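Local coordinates for pyocin S5 (Pseudomonas aeruginosa PAO1, PDB 6THK), which kills susceptible bacteria as a bacteriocin, probably by forming channels that depolarise the cytoplasmic membrane, at residues S402-V413 with S452-T463. The protein carries 1 engineered substitution. Sequence-based numbering, arbitrary orientation.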
# COMPACT_ATOMS: atom_id res chain seq x y z
N SER A 402 11.68 -36.35 31.50
CA SER A 402 10.45 -36.99 31.96
C SER A 402 9.67 -36.03 32.83
O SER A 402 8.46 -35.88 32.64
CB SER A 402 10.77 -38.27 32.71
OG SER A 402 11.34 -39.20 31.81
N LEU A 403 10.36 -35.31 33.75
CA LEU A 403 9.74 -34.30 34.61
C LEU A 403 9.10 -33.16 33.78
O LEU A 403 8.04 -32.66 34.17
CB LEU A 403 10.72 -33.77 35.68
CG LEU A 403 10.26 -32.59 36.56
CD1 LEU A 403 9.05 -32.96 37.42
CD2 LEU A 403 11.39 -32.08 37.45
N GLU A 404 9.69 -32.77 32.64
CA GLU A 404 9.07 -31.70 31.86
C GLU A 404 7.78 -32.21 31.18
O GLU A 404 6.75 -31.54 31.26
CB GLU A 404 10.04 -30.97 30.90
CG GLU A 404 10.63 -31.76 29.75
CD GLU A 404 11.36 -30.91 28.72
OE1 GLU A 404 10.69 -30.12 28.02
OE2 GLU A 404 12.61 -31.03 28.63
N LYS A 405 7.81 -33.46 30.66
CA LYS A 405 6.65 -34.11 30.06
C LYS A 405 5.53 -34.33 31.10
O LYS A 405 4.38 -33.98 30.83
CB LYS A 405 7.06 -35.43 29.40
CG LYS A 405 7.46 -35.28 27.93
CD LYS A 405 7.97 -36.58 27.32
CE LYS A 405 9.42 -36.84 27.64
NZ LYS A 405 9.90 -38.16 27.16
N PHE A 406 5.85 -34.88 32.28
CA PHE A 406 4.84 -35.11 33.33
C PHE A 406 4.25 -33.78 33.80
O PHE A 406 3.03 -33.69 33.94
CB PHE A 406 5.39 -35.93 34.52
CG PHE A 406 5.64 -37.39 34.23
CD1 PHE A 406 4.62 -38.22 33.76
CD2 PHE A 406 6.89 -37.96 34.48
CE1 PHE A 406 4.87 -39.57 33.48
CE2 PHE A 406 7.13 -39.31 34.21
CZ PHE A 406 6.12 -40.11 33.72
N SER A 407 5.11 -32.75 33.98
CA SER A 407 4.68 -31.41 34.39
C SER A 407 3.72 -30.78 33.37
O SER A 407 2.73 -30.16 33.77
CB SER A 407 5.88 -30.49 34.62
OG SER A 407 6.64 -30.94 35.74
N LYS A 408 4.01 -30.95 32.07
CA LYS A 408 3.16 -30.46 30.99
C LYS A 408 1.79 -31.19 31.06
O LYS A 408 0.77 -30.52 31.16
CB LYS A 408 3.83 -30.68 29.64
CG LYS A 408 4.63 -29.48 29.16
CD LYS A 408 5.14 -29.66 27.73
CE LYS A 408 6.04 -28.53 27.30
NZ LYS A 408 6.62 -28.76 25.95
N GLY A 409 1.81 -32.52 31.13
CA GLY A 409 0.63 -33.37 31.24
C GLY A 409 -0.31 -32.97 32.37
O GLY A 409 -1.53 -32.93 32.17
N PHE A 410 0.27 -32.63 33.55
CA PHE A 410 -0.45 -32.18 34.75
C PHE A 410 -0.77 -30.67 34.72
O PHE A 410 -1.48 -30.18 35.59
CB PHE A 410 0.33 -32.53 36.03
CG PHE A 410 0.62 -34.00 36.25
CD1 PHE A 410 -0.34 -34.97 35.96
CD2 PHE A 410 1.82 -34.41 36.83
CE1 PHE A 410 -0.08 -36.33 36.18
CE2 PHE A 410 2.07 -35.77 37.06
CZ PHE A 410 1.12 -36.72 36.74
N GLY A 411 -0.24 -29.96 33.73
CA GLY A 411 -0.48 -28.53 33.59
C GLY A 411 0.06 -27.72 34.76
O GLY A 411 -0.67 -26.90 35.33
N VAL A 412 1.30 -28.00 35.15
CA VAL A 412 2.02 -27.31 36.22
C VAL A 412 3.22 -26.63 35.55
O VAL A 412 3.71 -27.14 34.53
CB VAL A 412 2.41 -28.21 37.44
CG1 VAL A 412 1.18 -28.69 38.20
CG2 VAL A 412 3.28 -29.39 37.04
N VAL A 413 3.64 -25.45 36.05
CA VAL A 413 4.78 -24.76 35.43
C VAL A 413 6.10 -25.52 35.67
O VAL A 413 6.24 -26.22 36.69
CB VAL A 413 4.91 -23.22 35.74
CG1 VAL A 413 3.76 -22.43 35.12
CG2 VAL A 413 5.03 -22.94 37.25
N SER A 452 1.10 -31.85 42.28
CA SER A 452 1.32 -32.59 41.05
C SER A 452 2.78 -32.53 40.57
O SER A 452 3.25 -33.46 39.95
CB SER A 452 0.38 -32.09 39.95
OG SER A 452 -0.93 -31.98 40.44
N TRP A 453 3.47 -31.42 40.83
CA TRP A 453 4.88 -31.31 40.49
C TRP A 453 5.70 -32.37 41.23
O TRP A 453 6.59 -32.97 40.66
CB TRP A 453 5.43 -29.92 40.79
CG TRP A 453 6.81 -29.75 40.29
CD1 TRP A 453 7.21 -29.78 39.00
CD2 TRP A 453 7.99 -29.57 41.07
NE1 TRP A 453 8.56 -29.61 38.91
CE2 TRP A 453 9.06 -29.48 40.18
CE3 TRP A 453 8.24 -29.47 42.43
CZ2 TRP A 453 10.37 -29.30 40.60
CZ3 TRP A 453 9.53 -29.29 42.85
CH2 TRP A 453 10.58 -29.21 41.94
N LEU A 454 5.38 -32.61 42.50
CA LEU A 454 6.03 -33.64 43.31
C LEU A 454 5.77 -35.01 42.71
O LEU A 454 6.64 -35.86 42.69
CB LEU A 454 5.48 -33.64 44.73
CG LEU A 454 5.95 -32.61 45.74
CD1 LEU A 454 5.51 -33.04 47.12
CD2 LEU A 454 7.46 -32.45 45.66
N VAL A 455 4.54 -35.22 42.23
CA VAL A 455 4.14 -36.47 41.59
C VAL A 455 4.95 -36.67 40.31
O VAL A 455 5.34 -37.78 40.00
CB VAL A 455 2.63 -36.52 41.30
CG1 VAL A 455 2.27 -37.84 40.67
CG2 VAL A 455 1.84 -36.31 42.58
N GLY A 456 5.20 -35.59 39.58
CA GLY A 456 6.02 -35.66 38.38
C GLY A 456 7.43 -36.10 38.74
O GLY A 456 8.02 -36.90 38.04
N ILE A 457 7.95 -35.57 39.85
CA ILE A 457 9.26 -35.93 40.36
C ILE A 457 9.30 -37.42 40.70
O ILE A 457 10.25 -38.11 40.37
CB ILE A 457 9.60 -35.09 41.60
CG1 ILE A 457 9.98 -33.68 41.18
CG2 ILE A 457 10.71 -35.74 42.40
CD1 ILE A 457 10.15 -32.73 42.34
N ALA A 458 8.25 -37.90 41.35
CA ALA A 458 8.10 -39.32 41.70
C ALA A 458 8.11 -40.22 40.46
O ALA A 458 8.83 -41.21 40.41
CB ALA A 458 6.82 -39.53 42.49
N PHE A 459 7.34 -39.85 39.47
CA PHE A 459 7.21 -40.57 38.21
C PHE A 459 8.49 -40.46 37.35
O PHE A 459 8.92 -41.47 36.80
CB PHE A 459 5.96 -40.08 37.44
CG PHE A 459 4.59 -40.40 38.05
CD1 PHE A 459 4.49 -41.01 39.30
CD2 PHE A 459 3.41 -40.08 37.38
CE1 PHE A 459 3.23 -41.32 39.85
CE2 PHE A 459 2.17 -40.38 37.92
CZ PHE A 459 2.08 -41.01 39.15
N ALA A 460 9.11 -39.24 37.25
CA ALA A 460 10.37 -39.02 36.47
C ALA A 460 11.49 -39.94 36.98
O ALA A 460 12.27 -40.47 36.18
CB ALA A 460 10.80 -37.56 36.54
N THR A 461 11.50 -40.18 38.30
CA THR A 461 12.43 -41.10 38.99
C THR A 461 12.27 -42.55 38.48
O THR A 461 13.27 -43.17 38.16
CB THR A 461 12.24 -40.97 40.50
OG1 THR A 461 12.48 -39.62 40.86
CG2 THR A 461 13.18 -41.87 41.28
N ALA A 462 11.03 -43.09 38.40
CA ALA A 462 10.76 -44.45 37.92
C ALA A 462 11.23 -44.69 36.49
O ALA A 462 11.49 -45.83 36.14
CB ALA A 462 9.27 -44.73 38.01
N THR A 463 11.32 -43.62 35.66
CA THR A 463 11.71 -43.71 34.25
C THR A 463 13.23 -43.59 33.98
O THR A 463 13.70 -43.94 32.89
CB THR A 463 10.98 -42.64 33.40
OG1 THR A 463 11.54 -41.36 33.71
CG2 THR A 463 9.45 -42.64 33.59
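Phe406 fits as a knob among Gly456, Phe459, Ala460 and Thr463. Its CB lies 3.9 Å from Gly456 CA. Because CG is anti to the carbonyl carbon (chi1 -71°), the ring then runs along helix 451-464: CD2 passes Ala460 N, CE2 comes within 3.5 Å of Phe459 CB, and CZ touches that same CB and Thr463 CG2. Phe459 CB thus makes a CH-pi contact over one face, 3.7 Å from the centroid, while the Phe459 ring turns its edge to Phe406 in a T-shaped pair, planes at 78°. A second knob, Leu403, lies among Trp453, Gly456, Ile457 and Ala460; its CD1 packs closely on the bare backbone of Gly456 and is 3.7 Å from Trp453 NE1, an indole nitrogen buried without a polar partner. Ser407 OG approaches the indole edge, but its hydrogen bond goes to Leu403 O. Phe410 CB packs on Ser452 CB, and its CZ meets Phe459 CE2. A Schellman motif with Gly411 at positive phi follows the last turn; beyond it Val412 CG1 packs on Ser452 CB. The helix axes run at 141°, nearer antiparallel than parallel. Helix 396-409 thus packs knobs-into-holes on helix 451-464, probably the first arm, before 468-481, of the hydrophobic helical hairpin of channel-forming colicins.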